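Side-chain contacts in possible prolidase (Bifidobacterium longum NCC2705, PDB 2P9B), which probably hydrolyses carbon-nitrogen bonds other than peptide bonds, as an amidohydrolase-family enzyme, though it may instead be a prolidase: residues Gln46-Ser50 with Ile51-Ile55; Ser268-Asp272 with Glu273-Met277; Asn321-Gly324 with Gly325-Gly329. One frame throughout, in Å; residues are numbered along the deposited sequence.

All three contacts are local, each made by one unbroken run of chain. Contact 1 is a surface turn at the end of strand 44-49, its centre about 46 and 47 Å from those of contacts 2 and 3. Those two are partly buried, their centres about 13 Å apart, and they meet where Leu270 CD1 lies 3.7 Å from Gly329 O, so the loop leading into helix 272-279 packs on helix 313-335. Polar side chains bond to backbone atoms in contacts 1 and 2: a threonine hydroxyl on a carbonyl, an aspartate on a helix N-H. Contact 3, inside a helix, relies on main-chain bonds and apolar side chains.

Contact 1 of 3, residues Gln46-Ser50 with Ile51-Ile55; sequences QVAPS and IETSI
With OG1 turned beside its own backbone N and anti to the carbonyl carbon (chi1 -52°), Thr53 reaches back over the turn to Pro49, and Glu52 folds its CG between N and the carbonyl carbon (chi1 58°) to lie against the same proline. The hydroxyl gives a hydrogen bond from Thr53 OG1 to Pro49 O, 2.8 Å long. A second donor grips that oxygen: Glu52 N binds Pro49 O at 3.2 Å, coming from the opposite face of the carbonyl plane, so the peptide group is held from above and below. One residue on, Thr53 N closes on Ser50 O at 3.1 Å with an N-H...O angle of 156°. The extended Glu52 chain crosses the proline ring at a slant, with Glu52 OE2 3.6 Å from Pro49 CD. On the strand side, Ala48 CB sits 3.5 Å from Thr53 OG1, while the methyl Thr53 CG2 lies 3.6 Å from Gln46 OE1, the two side chains running past each other in opposite directions. A valine in place of Thr53 removes the hydroxyl and would probably cost Pro49 O the bond it makes on that face of its carbonyl, the Glu52 N bond remaining on the other. Ser50 turns the other way, its OG hydrogen-bonded to Thr35 OG1 and His18 N. The i to i+3 bonds and the 3-10 geometry of Ser50-Glu52 are those of a short 3-10 turn, here leading the chain out of edge strand 44-49 of a four-stranded mixed sheet.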
ATOM      1  N   GLN A  46      21.132   8.612 -13.717  1.00 20.65           N
ATOM      2  CA  GLN A  46      21.652   7.584 -14.610  1.00 21.08           C
ATOM      3  C   GLN A  46      21.394   6.187 -14.076  1.00 19.70           C
ATOM      4  O   GLN A  46      21.391   5.969 -12.868  1.00 19.21           O
ATOM      5  CB  GLN A  46      23.168   7.720 -14.787  1.00 22.85           C
ATOM      6  CG  GLN A  46      23.681   9.048 -15.303  1.00 27.64           C
ATOM      7  CD  GLN A  46      25.194   9.035 -15.457  1.00 29.76           C
ATOM      8  OE1 GLN A  46      25.745   8.219 -16.198  1.00 30.21           O
ATOM      9  NE2 GLN A  46      25.871   9.933 -14.753  1.00 29.09           N
ATOM     10  N   VAL A  47      21.185   5.253 -14.997  1.00 19.07           N
ATOM     11  CA  VAL A  47      20.997   3.841 -14.677  1.00 17.98           C
ATOM     12  C   VAL A  47      21.700   3.125 -15.822  1.00 18.62           C
ATOM     13  O   VAL A  47      21.147   2.996 -16.911  1.00 21.18           O
ATOM     14  CB  VAL A  47      19.516   3.419 -14.665  1.00 17.38           C
ATOM     15  CG1 VAL A  47      19.413   1.930 -14.371  1.00 18.43           C
ATOM     16  CG2 VAL A  47      18.750   4.213 -13.622  1.00 16.15           C
ATOM     17  N   ALA A  48      22.927   2.675 -15.589  1.00 17.51           N
ATOM     18  CA  ALA A  48      23.674   2.024 -16.656  1.00 17.43           C
ATOM     19  C   ALA A  48      24.749   1.079 -16.139  1.00 15.72           C
ATOM     20  O   ALA A  48      25.095   1.105 -14.959  1.00 15.59           O
ATOM     21  CB  ALA A  48      24.303   3.091 -17.546  1.00 17.42           C
ATOM     22  N   PRO A  49      25.291   0.224 -17.023  1.00 15.95           N
ATOM     23  CA  PRO A  49      26.339  -0.721 -16.628  1.00 15.86           C
ATOM     24  C   PRO A  49      27.454   0.039 -15.912  1.00 14.68           C
ATOM     25  O   PRO A  49      27.893   1.089 -16.370  1.00 15.82           O
ATOM     26  CB  PRO A  49      26.800  -1.297 -17.965  1.00 16.49           C
ATOM     27  CG  PRO A  49      25.527  -1.315 -18.761  1.00 16.82           C
ATOM     28  CD  PRO A  49      24.931   0.046 -18.441  1.00 16.85           C
ATOM     29  N   SER A  50      27.893  -0.496 -14.783  1.00 15.27           N
ATOM     30  CA  SER A  50      28.932   0.133 -13.988  1.00 16.73           C
ATOM     31  C   SER A  50      30.229   0.360 -14.761  1.00 16.27           C
ATOM     32  O   SER A  50      30.870   1.398 -14.623  1.00 17.37           O
ATOM     33  CB  SER A  50      29.225  -0.719 -12.749  1.00 18.55           C
ATOM     34  OG  SER A  50      28.065  -0.878 -11.954  1.00 19.69           O
ATOM     35  N   ILE A  51      30.605  -0.608 -15.583  1.00 18.62           N
ATOM     36  CA  ILE A  51      31.845  -0.510 -16.339  1.00 18.80           C
ATOM     37  C   ILE A  51      31.950   0.732 -17.217  1.00 18.32           C
ATOM     38  O   ILE A  51      33.051   1.222 -17.467  1.00 18.85           O
ATOM     39  CB  ILE A  51      32.051  -1.768 -17.209  1.00 20.98           C
ATOM     40  CG1 ILE A  51      33.478  -1.799 -17.755  1.00 21.78           C
ATOM     41  CG2 ILE A  51      31.050  -1.782 -18.349  1.00 20.27           C
ATOM     42  CD1 ILE A  51      33.835  -3.115 -18.428  1.00 25.20           C
ATOM     43  N   GLU A  52      30.819   1.255 -17.676  1.00 18.66           N
ATOM     44  CA  GLU A  52      30.840   2.430 -18.549  1.00 20.36           C
ATOM     45  C   GLU A  52      30.373   3.703 -17.864  1.00 22.12           C
ATOM     46  O   GLU A  52      30.314   4.765 -18.487  1.00 21.67           O
ATOM     47  CB  GLU A  52      29.954   2.190 -19.774  1.00 22.17           C
ATOM     48  CG  GLU A  52      28.510   1.879 -19.422  1.00 24.35           C
ATOM     49  CD  GLU A  52      27.611   1.710 -20.638  1.00 24.83           C
ATOM     50  OE1 GLU A  52      27.981   0.959 -21.562  1.00 23.17           O
ATOM     51  OE2 GLU A  52      26.522   2.322 -20.657  1.00 26.58           O
ATOM     52  N   THR A  53      30.053   3.607 -16.580  1.00 21.57           N
ATOM     53  CA  THR A  53      29.554   4.764 -15.859  1.00 22.36           C
ATOM     54  C   THR A  53      30.568   5.372 -14.904  1.00 23.70           C
ATOM     55  O   THR A  53      30.949   4.752 -13.916  1.00 23.58           O
ATOM     56  CB  THR A  53      28.283   4.393 -15.074  1.00 21.20           C
ATOM     57  OG1 THR A  53      27.344   3.774 -15.964  1.00 22.80           O
ATOM     58  CG2 THR A  53      27.649   5.636 -14.468  1.00 21.41           C
ATOM     59  N   SER A  54      31.003   6.588 -15.213  1.00 25.94           N
ATOM     60  CA  SER A  54      31.960   7.282 -14.367  1.00 29.94           C
ATOM     61  C   SER A  54      31.191   8.046 -13.295  1.00 31.35           C
ATOM     62  O   SER A  54      30.132   8.611 -13.569  1.00 31.30           O
ATOM     63  CB  SER A  54      32.800   8.258 -15.193  1.00 31.71           C
ATOM     64  OG  SER A  54      31.984   9.257 -15.787  1.00 35.69           O
ATOM     65  N   ILE A  55      31.721   8.054 -12.077  1.00 32.28           N
ATOM     66  CA  ILE A  55      31.077   8.753 -10.971  1.00 34.21           C
ATOM     67  C   ILE A  55      31.459  10.228 -11.001  1.00 34.74           C
ATOM     68  O   ILE A  55      32.635  10.567 -10.889  1.00 33.94           O
ATOM     69  CB  ILE A  55      31.520   8.185  -9.611  1.00 34.97           C
ATOM     70  CG1 ILE A  55      31.496   6.654  -9.642  1.00 35.58           C
ATOM     71  CG2 ILE A  55      30.615   8.725  -8.509  1.00 33.94           C
ATOM     72  CD1 ILE A  55      30.134   6.054  -9.901  1.00 36.95           C
TER

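Contact 2 of 3, residues Ser268-Asp272 with Glu273-Met277; sequences SVLDD and ELIGM
Asp271 OD1 takes a hydrogen bond from Leu274 N at 2.9 Å, nearly straight at 168°, and this side-chain bond caps the first turn of helix 272-279. Asp271 is the N-cap residue: its CG stands between the backbone N and the carbonyl carbon (chi1 54°), which curls the carboxylate forward over the helix start and leaves OD1 3.3 Å from Glu273 CB and 3.6 Å from Leu274 CG. The main chain carries on from the same residue, with Ile275 N bonded to Asp271 O at 3.1 Å, and next Gly276 N to Asp272 O. Ile275 CG1 presses on that first carbonyl, 3.3 Å from Asp271 O. Just ahead of the cap, Leu270 reaches forward across Leu274 of the first turn, Leu270 CD2 meeting Leu274 CD1 at 3.8 Å; Leu270 CB faces Ile275 CG1 at a long 4.2 Å, the N'-to-N4 pair of a hydrophobic staple. Farther out, Leu270 N is held by Gln332 OE1 of helix 313-335, and Leu274 packs on Arg254 of helix 250-259. Two acidic groups approach here, with Asp271 OD1 4.5 Å from Glu273 OE1, but Glu273 OE1 forms a salt bridge to Arg254. That arginine would be expected to offset the like charges, and the positive end of the helix dipole would probably stabilise the carboxylate of Asp271 in its ionised form.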
ATOM      1  N   SER A 268     -14.207  -9.332  -2.644  1.00 14.83           N
ATOM      2  CA  SER A 268     -15.027 -10.527  -2.499  1.00 15.29           C
ATOM      3  C   SER A 268     -14.906 -11.367  -3.754  1.00 15.06           C
ATOM      4  O   SER A 268     -14.160 -11.023  -4.666  1.00 14.32           O
ATOM      5  CB  SER A 268     -16.487 -10.120  -2.334  1.00 17.74           C
ATOM      6  OG  SER A 268     -16.955  -9.492  -3.519  1.00 21.50           O
ATOM      7  N   VAL A 269     -15.651 -12.465  -3.802  1.00 14.96           N
ATOM      8  CA  VAL A 269     -15.636 -13.306  -4.984  1.00 15.81           C
ATOM      9  C   VAL A 269     -16.251 -12.455  -6.099  1.00 16.13           C
ATOM     10  O   VAL A 269     -17.137 -11.634  -5.845  1.00 16.98           O
ATOM     11  CB  VAL A 269     -16.456 -14.597  -4.759  1.00 17.33           C
ATOM     12  CG1 VAL A 269     -17.890 -14.250  -4.407  1.00 19.32           C
ATOM     13  CG2 VAL A 269     -16.394 -15.474  -6.006  1.00 19.23           C
ATOM     14  N   LEU A 270     -15.771 -12.639  -7.324  1.00 14.99           N
ATOM     15  CA  LEU A 270     -16.253 -11.851  -8.448  1.00 16.85           C
ATOM     16  C   LEU A 270     -17.005 -12.659  -9.497  1.00 18.74           C
ATOM     17  O   LEU A 270     -17.033 -13.886  -9.458  1.00 19.36           O
ATOM     18  CB  LEU A 270     -15.073 -11.157  -9.128  1.00 16.64           C
ATOM     19  CG  LEU A 270     -14.169 -10.298  -8.239  1.00 16.67           C
ATOM     20  CD1 LEU A 270     -12.917  -9.903  -9.009  1.00 19.73           C
ATOM     21  CD2 LEU A 270     -14.937  -9.076  -7.767  1.00 18.76           C
ATOM     22  N   ASP A 271     -17.631 -11.932 -10.418  1.00 19.45           N
ATOM     23  CA  ASP A 271     -18.351 -12.515 -11.543  1.00 19.29           C
ATOM     24  C   ASP A 271     -17.975 -11.625 -12.725  1.00 19.85           C
ATOM     25  O   ASP A 271     -17.274 -10.630 -12.548  1.00 18.09           O
ATOM     26  CB  ASP A 271     -19.873 -12.520 -11.313  1.00 21.20           C
ATOM     27  CG  ASP A 271     -20.426 -11.153 -10.964  1.00 24.25           C
ATOM     28  OD1 ASP A 271     -20.082 -10.167 -11.643  1.00 24.50           O
ATOM     29  OD2 ASP A 271     -21.225 -11.069 -10.010  1.00 30.30           O
ATOM     30  N   ASP A 272     -18.427 -11.972 -13.924  1.00 18.89           N
ATOM     31  CA  ASP A 272     -18.086 -11.198 -15.114  1.00 19.30           C
ATOM     32  C   ASP A 272     -18.542  -9.739 -15.098  1.00 18.81           C
ATOM     33  O   ASP A 272     -17.881  -8.869 -15.666  1.00 17.85           O
ATOM     34  CB  ASP A 272     -18.628 -11.907 -16.358  1.00 20.10           C
ATOM     35  CG  ASP A 272     -17.958 -13.250 -16.589  1.00 23.31           C
ATOM     36  OD1 ASP A 272     -17.038 -13.589 -15.815  1.00 24.64           O
ATOM     37  OD2 ASP A 272     -18.343 -13.958 -17.543  1.00 23.80           O
ATOM     38  N   GLU A 273     -19.668  -9.471 -14.448  1.00 19.77           N
ATOM     39  CA  GLU A 273     -20.171  -8.107 -14.381  1.00 21.67           C
ATOM     40  C   GLU A 273     -19.199  -7.238 -13.594  1.00 19.31           C
ATOM     41  O   GLU A 273     -18.824  -6.156 -14.038  1.00 19.08           O
ATOM     42  CB  GLU A 273     -21.545  -8.069 -13.708  1.00 25.33           C
ATOM     43  CG  GLU A 273     -22.125  -6.665 -13.580  1.00 30.94           C
ATOM     44  CD  GLU A 273     -23.405  -6.626 -12.759  1.00 34.65           C
ATOM     45  OE1 GLU A 273     -23.380  -7.059 -11.585  1.00 35.23           O
ATOM     46  OE2 GLU A 273     -24.435  -6.154 -13.287  1.00 36.14           O
ATOM     47  N   LEU A 274     -18.787  -7.721 -12.428  1.00 19.29           N
ATOM     48  CA  LEU A 274     -17.865  -6.969 -11.582  1.00 18.27           C
ATOM     49  C   LEU A 274     -16.497  -6.804 -12.226  1.00 18.15           C
ATOM     50  O   LEU A 274     -15.889  -5.741 -12.137  1.00 18.14           O
ATOM     51  CB  LEU A 274     -17.719  -7.647 -10.221  1.00 19.73           C
ATOM     52  CG  LEU A 274     -18.967  -7.676  -9.336  1.00 22.05           C
ATOM     53  CD1 LEU A 274     -18.606  -8.335  -8.015  1.00 21.61           C
ATOM     54  CD2 LEU A 274     -19.489  -6.262  -9.096  1.00 23.65           C
ATOM     55  N   ILE A 275     -16.004  -7.856 -12.870  1.00 17.32           N
ATOM     56  CA  ILE A 275     -14.708  -7.775 -13.525  1.00 18.10           C
ATOM     57  C   ILE A 275     -14.746  -6.659 -14.568  1.00 17.52           C
ATOM     58  O   ILE A 275     -13.808  -5.871 -14.687  1.00 17.63           O
ATOM     59  CB  ILE A 275     -14.350  -9.116 -14.193  1.00 18.56           C
ATOM     60  CG1 ILE A 275     -14.087 -10.166 -13.109  1.00 19.54           C
ATOM     61  CG2 ILE A 275     -13.137  -8.947 -15.097  1.00 17.32           C
ATOM     62  CD1 ILE A 275     -13.801 -11.555 -13.641  1.00 21.19           C
ATOM     63  N   GLY A 276     -15.846  -6.586 -15.308  1.00 17.73           N
ATOM     64  CA  GLY A 276     -15.978  -5.556 -16.318  1.00 17.72           C
ATOM     65  C   GLY A 276     -15.991  -4.165 -15.707  1.00 18.84           C
ATOM     66  O   GLY A 276     -15.470  -3.223 -16.307  1.00 17.58           O
HETATM   67  N   MSE A 277     -16.582  -4.044 -14.515  1.00 19.28           N
HETATM   68  CA  MSE A 277     -16.666  -2.759 -13.813  1.00 21.50           C
HETATM   69  C   MSE A 277     -15.289  -2.295 -13.316  1.00 20.84           C
HETATM   70  O   MSE A 277     -15.045  -1.095 -13.185  1.00 21.62           O
HETATM   71  CB  MSE A 277     -17.663  -2.853 -12.650  1.00 25.54           C
HETATM   72  CG  MSE A 277     -19.067  -3.290 -13.073  1.00 32.90           C
HETATM   73 SE   MSE A 277     -20.394  -3.173 -11.638  1.00 42.61          SE
HETATM   74  CE  MSE A 277     -20.401  -1.232 -11.538  1.00 35.72           C
TER

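Contact 3 of 3, residues Asn321-Gly324 with Gly325-Gly329; sequences NVVG and GMVSG
Asn321 O and Gly325 N open a run of four consecutive i to i+4 hydrogen bonds, and the backbone torsions, phi from -60° to -69° and psi from -35° to -51°, make Asn321-Gly329 regular alpha-helix. This first bond is the longest, Gly325 N to Asn321 O at 3.3 Å. Met326 N to Val322 O follows at 2.9 Å, with the donor in the carbonyl plane. Val327 N to Val323 O repeats that length, and Ser328 N to Gly324 O, also 2.9 Å, is the straightest of the four at 167°. Gly329 N continues the pattern onto Gly325 O.

Among the side chains, Val322 and Met326, a selenomethionine, make the closest apolar contact: Val322 CG1 lies 3.7 Å from Met326 SE. The two cross at an angle. Met326 CG, anti to its carbonyl carbon, passes 3.4 Å from Val322 O, and an extended second torsion (chi2 163°) carries selenium on to the valine methyl one turn back; the bend at the third torsion turns only the terminal methyl CE. The chain's early carbons cover that valine's carbonyl. A turn apart on a neighbouring stripe, Val323 CG1 and Val327 CG2 stand 4.2 Å from each other, a looser fit; Val327 CG2 comes nearer to the backbone, at 3.3 Å from Val323 O. Between these valines, Gly324 and Gly325 carry no side chain, so their part in the contact is made by main-chain atoms alone.

The two stripes pack against different parts of the fold. Val322 rests on Val210, Gln214 and Gln248, and Met326 on His266, all in loops. Val323 touches Leu299 and Thr302 and Val327 touches Leu295, so adjoining faces of helix 313-335 meet those loops and helix 295-303.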
ATOM      1  N   ASN A 321     -15.684 -16.930   5.858  1.00 17.54           N
ATOM      2  CA  ASN A 321     -16.442 -16.660   4.638  1.00 16.92           C
ATOM      3  C   ASN A 321     -15.880 -15.458   3.881  1.00 17.27           C
ATOM      4  O   ASN A 321     -15.754 -15.491   2.662  1.00 18.33           O
ATOM      5  CB  ASN A 321     -17.924 -16.445   4.953  1.00 18.77           C
ATOM      6  CG  ASN A 321     -18.558 -17.664   5.603  1.00 17.14           C
ATOM      7  OD1 ASN A 321     -18.059 -18.782   5.468  1.00 18.99           O
ATOM      8  ND2 ASN A 321     -19.664 -17.456   6.297  1.00 19.79           N
ATOM      9  N   VAL A 322     -15.535 -14.401   4.605  1.00 15.99           N
ATOM     10  CA  VAL A 322     -14.974 -13.211   3.973  1.00 16.38           C
ATOM     11  C   VAL A 322     -13.592 -13.470   3.375  1.00 15.68           C
ATOM     12  O   VAL A 322     -13.312 -13.055   2.249  1.00 15.90           O
ATOM     13  CB  VAL A 322     -14.858 -12.046   4.977  1.00 16.32           C
ATOM     14  CG1 VAL A 322     -13.912 -10.966   4.430  1.00 17.80           C
ATOM     15  CG2 VAL A 322     -16.230 -11.458   5.243  1.00 17.06           C
ATOM     16  N   VAL A 323     -12.723 -14.135   4.133  1.00 16.66           N
ATOM     17  CA  VAL A 323     -11.372 -14.419   3.659  1.00 17.00           C
ATOM     18  C   VAL A 323     -11.390 -15.329   2.438  1.00 16.80           C
ATOM     19  O   VAL A 323     -10.551 -15.199   1.548  1.00 15.97           O
ATOM     20  CB  VAL A 323     -10.505 -15.057   4.771  1.00 19.34           C
ATOM     21  CG1 VAL A 323      -9.149 -15.471   4.207  1.00 22.28           C
ATOM     22  CG2 VAL A 323     -10.301 -14.054   5.897  1.00 20.99           C
ATOM     23  N   GLY A 324     -12.348 -16.253   2.399  1.00 16.76           N
ATOM     24  CA  GLY A 324     -12.452 -17.142   1.260  1.00 17.11           C
ATOM     25  C   GLY A 324     -12.770 -16.334   0.015  1.00 16.76           C
ATOM     26  O   GLY A 324     -12.248 -16.598  -1.069  1.00 18.09           O
ATOM     27  N   GLY A 325     -13.640 -15.342   0.176  1.00 17.33           N
ATOM     28  CA  GLY A 325     -14.004 -14.486  -0.936  1.00 16.35           C
ATOM     29  C   GLY A 325     -12.847 -13.593  -1.353  1.00 15.31           C
ATOM     30  O   GLY A 325     -12.652 -13.340  -2.539  1.00 15.72           O
HETATM   31  N   MSE A 326     -12.080 -13.099  -0.382  1.00 14.80           N
HETATM   32  CA  MSE A 326     -10.935 -12.243  -0.690  1.00 15.16           C
HETATM   33  C   MSE A 326      -9.920 -13.037  -1.510  1.00 15.18           C
HETATM   34  O   MSE A 326      -9.373 -12.551  -2.504  1.00 14.74           O
HETATM   35  CB  MSE A 326     -10.262 -11.739   0.601  1.00 17.05           C
HETATM   36  CG  MSE A 326     -11.051 -10.668   1.381  1.00 18.08           C
HETATM   37 SE   MSE A 326     -10.490 -10.419   3.197  1.00 24.97          SE
HETATM   38  CE  MSE A 326      -8.636 -10.295   2.887  1.00 20.13           C
ATOM     39  N   VAL A 327      -9.665 -14.268  -1.088  1.00 14.63           N
ATOM     40  CA  VAL A 327      -8.705 -15.101  -1.790  1.00 14.63           C
ATOM     41  C   VAL A 327      -9.201 -15.467  -3.180  1.00 14.39           C
ATOM     42  O   VAL A 327      -8.492 -15.287  -4.169  1.00 13.44           O
ATOM     43  CB  VAL A 327      -8.400 -16.384  -0.984  1.00 14.17           C
ATOM     44  CG1 VAL A 327      -7.579 -17.355  -1.821  1.00 16.22           C
ATOM     45  CG2 VAL A 327      -7.641 -16.014   0.279  1.00 15.86           C
ATOM     46  N   SER A 328     -10.426 -15.975  -3.258  1.00 15.12           N
ATOM     47  CA  SER A 328     -10.983 -16.356  -4.545  1.00 15.69           C
ATOM     48  C   SER A 328     -11.042 -15.151  -5.487  1.00 15.72           C
ATOM     49  O   SER A 328     -10.667 -15.253  -6.654  1.00 16.47           O
ATOM     50  CB  SER A 328     -12.381 -16.949  -4.356  1.00 18.43           C
ATOM     51  OG  SER A 328     -12.876 -17.460  -5.584  1.00 19.76           O
ATOM     52  N   GLY A 329     -11.501 -14.011  -4.973  1.00 14.50           N
ATOM     53  CA  GLY A 329     -11.591 -12.816  -5.793  1.00 14.35           C
ATOM     54  C   GLY A 329     -10.249 -12.324  -6.312  1.00 14.27           C
ATOM     55  O   GLY A 329     -10.159 -11.829  -7.428  1.00 15.52           O
TER